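Local coordinates for protein putative transcriptional regulator (PDB 3QI7) that is of unknown function but has a periplasmic-binding-protein-like fold, consistent with a lipoprotein that binds a small ligand such as a sugar, at residues 296-310 and 359-371. Residues are numbered along the deposited sequence; the frame is centred on the assembly and turned at random.
Sequences SNRLGGYPMPMDAFL and YNYQSVILSQLIY
L366 wedges between two aromatic rings of the other segment. Its CD2 methyl sits almost centrally over the F309 ring, 3.9 Å from the centroid, while its CB lies over one face of Y302, displaced toward the rim. These two CH-pi contacts grip successive parts of one side chain; with CG anti to the carbonyl carbon (chi1 -62°), the leucine spans from the Y302 ring to F309 at the start of helix 306-324. The other methyl, CD1, meets M304 O at 3.7 Å, a carbonyl buried without a polar partner. Two residues earlier in the strand, V364 CG1 touches both M306 CE and L310 CD2, which approach from the same side, and the contact with CE is tight at 3.4 Å.

Toward the C-terminus the contact passes to the backbone. G301 and L369 form an antiparallel hydrogen-bonded pair: G301 N reaches L369 O at 2.9 Å, and L369 N returns to G301 O at 3.0 Å. Y371 N then bonds L299 O, and the ring lies alongside the L299-G300 backbone, with CD2 3.6 Å from L299 O. Its hydroxyl bonds N283, and its terminal OXT takes a hydrogen bond from water 1, which also accepts from S296 OG.

Strand 361-370 pairs in parallel with 134-137 in the larger sheet, then runs out to 300-301; such connecting segments between two alpha/beta lobes characterise the periplasmic-binding-protein-like fold.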
loop_
_atom_site.group_PDB
_atom_site.type_symbol
_atom_site.label_atom_id
_atom_site.label_comp_id
_atom_site.label_asym_id
_atom_site.label_seq_id
_atom_site.Cartn_x
_atom_site.Cartn_y
_atom_site.Cartn_z
ATOM N N SER A 296 -20.398 13.532 -4.583
ATOM C CA SER A 296 -20.706 12.440 -3.649
ATOM C C SER A 296 -20.982 11.124 -4.393
ATOM O O SER A 296 -21.620 11.087 -5.449
ATOM C CB SER A 296 -21.867 12.812 -2.712
ATOM O OG SER A 296 -21.408 13.752 -1.726
ATOM N N ASN A 297 -20.441 10.057 -3.827
ATOM C CA ASN A 297 -20.517 8.726 -4.370
ATOM C C ASN A 297 -19.869 8.558 -5.763
ATOM O O ASN A 297 -20.171 7.595 -6.444
ATOM C CB ASN A 297 -21.956 8.225 -4.325
ATOM C CG ASN A 297 -22.552 8.257 -2.894
ATOM O OD1 ASN A 297 -23.415 9.080 -2.588
ATOM N ND2 ASN A 297 -22.083 7.372 -2.028
ATOM N N ARG A 298 -18.947 9.462 -6.144
ATOM C CA ARG A 298 -18.200 9.364 -7.413
ATOM C C ARG A 298 -16.719 8.997 -7.286
ATOM O O ARG A 298 -16.086 8.625 -8.274
ATOM C CB ARG A 298 -18.313 10.696 -8.163
ATOM C CG ARG A 298 -19.748 11.187 -8.374
ATOM C CD ARG A 298 -20.586 10.174 -9.134
ATOM N NE ARG A 298 -20.386 10.250 -10.581
ATOM C CZ ARG A 298 -21.074 9.544 -11.471
ATOM N NH1 ARG A 298 -21.974 8.642 -11.071
ATOM N NH2 ARG A 298 -20.838 9.713 -12.767
ATOM N N LEU A 299 -16.192 9.016 -6.065
ATOM C CA LEU A 299 -14.737 8.961 -5.812
ATOM C C LEU A 299 -14.505 8.003 -4.669
ATOM O O LEU A 299 -15.199 8.079 -3.623
ATOM C CB LEU A 299 -14.198 10.351 -5.411
ATOM C CG LEU A 299 -14.444 11.521 -6.341
ATOM C CD1 LEU A 299 -14.072 12.859 -5.695
ATOM C CD2 LEU A 299 -13.693 11.324 -7.696
ATOM N N GLY A 300 -13.579 7.072 -4.869
ATOM C CA GLY A 300 -13.279 6.074 -3.850
ATOM C C GLY A 300 -11.806 5.873 -3.521
ATOM O O GLY A 300 -10.902 6.517 -4.079
ATOM N N GLY A 301 -11.574 4.930 -2.611
ATOM C CA GLY A 301 -10.233 4.629 -2.135
ATOM C C GLY A 301 -10.260 3.534 -1.072
ATOM O O GLY A 301 -11.153 2.671 -1.078
ATOM N N TYR A 302 -9.292 3.608 -0.174
ATOM C CA TYR A 302 -9.226 2.811 1.049
ATOM C C TYR A 302 -9.242 3.748 2.268
ATOM O O TYR A 302 -9.012 4.950 2.132
ATOM C CB TYR A 302 -7.940 1.991 1.103
ATOM C CG TYR A 302 -7.645 1.033 -0.023
ATOM C CD1 TYR A 302 -8.674 0.374 -0.716
ATOM C CD2 TYR A 302 -6.328 0.721 -0.346
ATOM C CE1 TYR A 302 -8.391 -0.553 -1.709
ATOM C CE2 TYR A 302 -6.013 -0.192 -1.351
ATOM C CZ TYR A 302 -7.045 -0.834 -2.034
ATOM O OH TYR A 302 -6.738 -1.746 -3.030
ATOM N N PRO A 303 -9.494 3.216 3.483
ATOM C CA PRO A 303 -9.364 4.030 4.685
ATOM C C PRO A 303 -7.954 4.595 4.908
ATOM O O PRO A 303 -7.796 5.618 5.591
ATOM C CB PRO A 303 -9.694 3.027 5.821
ATOM C CG PRO A 303 -10.534 2.064 5.208
ATOM C CD PRO A 303 -9.992 1.880 3.823
HETATM N N MSE A 304 -6.941 3.910 4.383
HETATM C CA MSE A 304 -5.549 4.365 4.491
HETATM C C MSE A 304 -4.710 3.809 3.344
HETATM O O MSE A 304 -5.089 2.813 2.747
HETATM C CB MSE A 304 -4.929 3.994 5.863
HETATM C CG MSE A 304 -5.087 2.564 6.342
HETATM SE SE MSE A 304 -4.628 2.284 8.253
HETATM C CE MSE A 304 -2.868 3.077 8.368
ATOM N N PRO A 305 -3.568 4.444 3.042
ATOM C CA PRO A 305 -2.778 3.899 1.953
ATOM C C PRO A 305 -2.148 2.590 2.340
ATOM O O PRO A 305 -1.875 2.386 3.502
ATOM C CB PRO A 305 -1.678 4.920 1.740
ATOM C CG PRO A 305 -1.906 6.039 2.792
ATOM C CD PRO A 305 -2.895 5.558 3.749
HETATM N N MSE A 306 -1.904 1.742 1.373
HETATM C CA MSE A 306 -1.239 0.468 1.658
HETATM C C MSE A 306 0.227 0.689 2.187
HETATM O O MSE A 306 0.735 -0.085 3.028
HETATM C CB MSE A 306 -1.237 -0.398 0.396
HETATM C CG MSE A 306 -2.553 -1.091 0.101
HETATM SE SE MSE A 306 -2.954 -2.387 1.555
HETATM C CE MSE A 306 -1.648 -3.664 1.304
ATOM N N ASP A 307 0.891 1.738 1.701
ATOM C CA ASP A 307 2.232 2.101 2.178
ATOM C C ASP A 307 2.274 2.402 3.676
ATOM O O ASP A 307 3.336 2.290 4.301
ATOM C CB ASP A 307 2.784 3.341 1.432
ATOM C CG ASP A 307 3.297 3.019 0.018
ATOM O OD1 ASP A 307 3.270 1.842 -0.376
ATOM O OD2 ASP A 307 3.726 3.958 -0.693
ATOM N N ALA A 308 1.148 2.820 4.243
ATOM C CA ALA A 308 1.013 2.990 5.694
ATOM C C ALA A 308 0.445 1.761 6.417
ATOM O O ALA A 308 0.921 1.370 7.482
ATOM C CB ALA A 308 0.171 4.254 6.024
ATOM N N PHE A 309 -0.557 1.131 5.821
ATOM C CA PHE A 309 -1.170 -0.034 6.434
ATOM C C PHE A 309 -0.241 -1.232 6.626
ATOM O O PHE A 309 -0.219 -1.803 7.718
ATOM C CB PHE A 309 -2.454 -0.447 5.667
ATOM C CG PHE A 309 -3.127 -1.637 6.246
ATOM C CD1 PHE A 309 -3.873 -1.530 7.409
ATOM C CD2 PHE A 309 -2.947 -2.906 5.665
ATOM C CE1 PHE A 309 -4.502 -2.664 7.966
ATOM C CE2 PHE A 309 -3.564 -4.035 6.194
ATOM C CZ PHE A 309 -4.319 -3.923 7.365
ATOM N N LEU A 310 0.496 -1.643 5.595
ATOM C CA LEU A 310 1.287 -2.867 5.700
ATOM C C LEU A 310 2.312 -2.776 6.839
ATOM O O LEU A 310 2.358 -3.668 7.698
ATOM C CB LEU A 310 1.963 -3.260 4.374
ATOM C CG LEU A 310 1.001 -3.732 3.280
ATOM C CD1 LEU A 310 1.685 -3.686 1.895
ATOM C CD2 LEU A 310 0.396 -5.140 3.616
ATOM N N TYR A 359 1.051 -20.592 2.916
ATOM C CA TYR A 359 0.084 -19.892 3.753
ATOM C C TYR A 359 0.709 -18.666 4.416
ATOM O O TYR A 359 -0.005 -17.736 4.821
ATOM C CB TYR A 359 -0.476 -20.863 4.797
ATOM C CG TYR A 359 0.545 -21.217 5.819
ATOM C CD1 TYR A 359 0.748 -20.397 6.925
ATOM C CD2 TYR A 359 1.366 -22.319 5.658
ATOM C CE1 TYR A 359 1.710 -20.674 7.855
ATOM C CE2 TYR A 359 2.338 -22.615 6.586
ATOM C CZ TYR A 359 2.496 -21.806 7.683
ATOM O OH TYR A 359 3.451 -22.086 8.602
ATOM N N ASN A 360 2.040 -18.651 4.536
ATOM C CA ASN A 360 2.715 -17.564 5.232
ATOM C C ASN A 360 2.995 -16.355 4.332
ATOM O O ASN A 360 3.748 -15.445 4.722
ATOM C CB ASN A 360 3.981 -18.031 5.961
ATOM C CG ASN A 360 5.091 -18.371 5.032
ATOM O OD1 ASN A 360 4.843 -18.941 3.975
ATOM N ND2 ASN A 360 6.321 -17.994 5.385
ATOM N N TYR A 361 2.394 -16.340 3.143
ATOM C CA TYR A 361 2.386 -15.122 2.314
ATOM C C TYR A 361 0.943 -14.799 2.126
ATOM O O TYR A 361 0.209 -15.610 1.579
ATOM C CB TYR A 361 3.135 -15.313 0.965
ATOM C CG TYR A 361 3.194 -14.000 0.198
ATOM C CD1 TYR A 361 2.033 -13.432 -0.311
ATOM C CD2 TYR A 361 4.389 -13.300 0.032
ATOM C CE1 TYR A 361 2.046 -12.203 -0.958
ATOM C CE2 TYR A 361 4.400 -12.057 -0.606
ATOM C CZ TYR A 361 3.231 -11.537 -1.118
ATOM O OH TYR A 361 3.175 -10.339 -1.795
ATOM N N GLN A 362 0.502 -13.626 2.602
ATOM C CA GLN A 362 -0.911 -13.274 2.562
ATOM C C GLN A 362 -1.045 -11.934 1.884
ATOM O O GLN A 362 -0.340 -11.002 2.260
ATOM C CB GLN A 362 -1.480 -13.193 3.983
ATOM C CG GLN A 362 -1.604 -14.586 4.687
ATOM C CD GLN A 362 -2.821 -15.395 4.285
ATOM O OE1 GLN A 362 -3.823 -14.838 3.828
ATOM N NE2 GLN A 362 -2.773 -16.726 4.523
ATOM N N SER A 363 -1.863 -11.855 0.833
ATOM C CA SER A 363 -2.077 -10.580 0.174
ATOM C C SER A 363 -3.342 -10.002 0.750
ATOM O O SER A 363 -4.197 -10.750 1.220
ATOM C CB SER A 363 -2.127 -10.711 -1.341
ATOM O OG SER A 363 -3.236 -11.455 -1.752
ATOM N N VAL A 364 -3.467 -8.679 0.703
ATOM C CA VAL A 364 -4.590 -8.005 1.347
ATOM C C VAL A 364 -5.197 -6.960 0.432
ATOM O O VAL A 364 -4.484 -6.329 -0.333
ATOM C CB VAL A 364 -4.165 -7.361 2.727
ATOM C CG1 VAL A 364 -2.933 -6.524 2.602
ATOM C CG2 VAL A 364 -5.287 -6.527 3.357
ATOM N N ILE A 365 -6.516 -6.814 0.504
ATOM C CA ILE A 365 -7.240 -5.718 -0.127
ATOM C C ILE A 365 -8.053 -5.129 0.997
ATOM O O ILE A 365 -8.701 -5.872 1.714
ATOM C CB ILE A 365 -8.243 -6.188 -1.248
ATOM C CG1 ILE A 365 -7.511 -6.888 -2.409
ATOM C CG2 ILE A 365 -9.099 -4.983 -1.770
ATOM C CD1 ILE A 365 -6.533 -6.025 -3.181
ATOM N N LEU A 366 -8.015 -3.822 1.170
ATOM C CA LEU A 366 -8.828 -3.184 2.228
ATOM C C LEU A 366 -10.245 -2.921 1.738
ATOM O O LEU A 366 -10.474 -2.837 0.535
ATOM C CB LEU A 366 -8.189 -1.852 2.656
ATOM C CG LEU A 366 -6.804 -2.030 3.253
ATOM C CD1 LEU A 366 -6.192 -0.646 3.595
ATOM C CD2 LEU A 366 -6.886 -2.927 4.499
ATOM N N SER A 367 -11.177 -2.788 2.675
ATOM C CA SER A 367 -12.540 -2.411 2.368
ATOM C C SER A 367 -12.576 -1.071 1.696
ATOM O O SER A 367 -11.726 -0.223 1.902
ATOM C CB SER A 367 -13.431 -2.360 3.605
ATOM O OG SER A 367 -13.805 -3.665 3.986
ATOM N N GLN A 368 -13.583 -0.915 0.860
ATOM C CA GLN A 368 -13.770 0.271 0.073
ATOM C C GLN A 368 -14.158 1.449 0.953
ATOM O O GLN A 368 -14.974 1.332 1.849
ATOM C CB GLN A 368 -14.892 0.036 -0.942
ATOM C CG GLN A 368 -15.117 1.211 -1.851
ATOM C CD GLN A 368 -16.278 1.003 -2.803
ATOM O OE1 GLN A 368 -17.321 0.509 -2.410
ATOM N NE2 GLN A 368 -16.127 1.471 -4.022
ATOM N N LEU A 369 -13.624 2.613 0.629
ATOM C CA LEU A 369 -14.147 3.860 1.179
ATOM C C LEU A 369 -14.646 4.684 0.022
ATOM O O LEU A 369 -13.934 4.833 -0.971
ATOM C CB LEU A 369 -13.038 4.590 1.959
ATOM C CG LEU A 369 -13.412 6.003 2.446
ATOM C CD1 LEU A 369 -14.471 5.923 3.566
ATOM C CD2 LEU A 369 -12.166 6.750 2.921
ATOM N N ILE A 370 -15.882 5.183 0.114
ATOM C CA ILE A 370 -16.407 6.079 -0.918
ATOM C C ILE A 370 -16.542 7.447 -0.267
ATOM O O ILE A 370 -17.099 7.579 0.805
ATOM C CB ILE A 370 -17.759 5.590 -1.522
ATOM C CG1 ILE A 370 -17.597 4.221 -2.218
ATOM C CG2 ILE A 370 -18.286 6.608 -2.514
ATOM C CD1 ILE A 370 -18.896 3.508 -2.521
ATOM N N TYR A 371 -15.934 8.440 -0.876
ATOM C CA TYR A 371 -15.977 9.809 -0.348
ATOM C C TYR A 371 -17.378 10.407 -0.409
ATOM O O TYR A 371 -18.119 10.195 -1.373
ATOM C CB TYR A 371 -14.953 10.678 -1.097
ATOM C CG TYR A 371 -13.542 10.284 -0.760
ATOM C CD1 TYR A 371 -13.070 10.402 0.545
ATOM C CD2 TYR A 371 -12.690 9.752 -1.716
ATOM C CE1 TYR A 371 -11.770 10.060 0.887
ATOM C CE2 TYR A 371 -11.400 9.341 -1.369
ATOM C CZ TYR A 371 -10.955 9.500 -0.070
ATOM O OH TYR A 371 -9.688 9.139 0.244
ATOM O OXT TYR A 371 -17.773 11.134 0.527
HETATM O O HOH W 1 -19.187 13.273 0.340
HETATM O O HOH W 2 -17.384 10.677 -4.014
#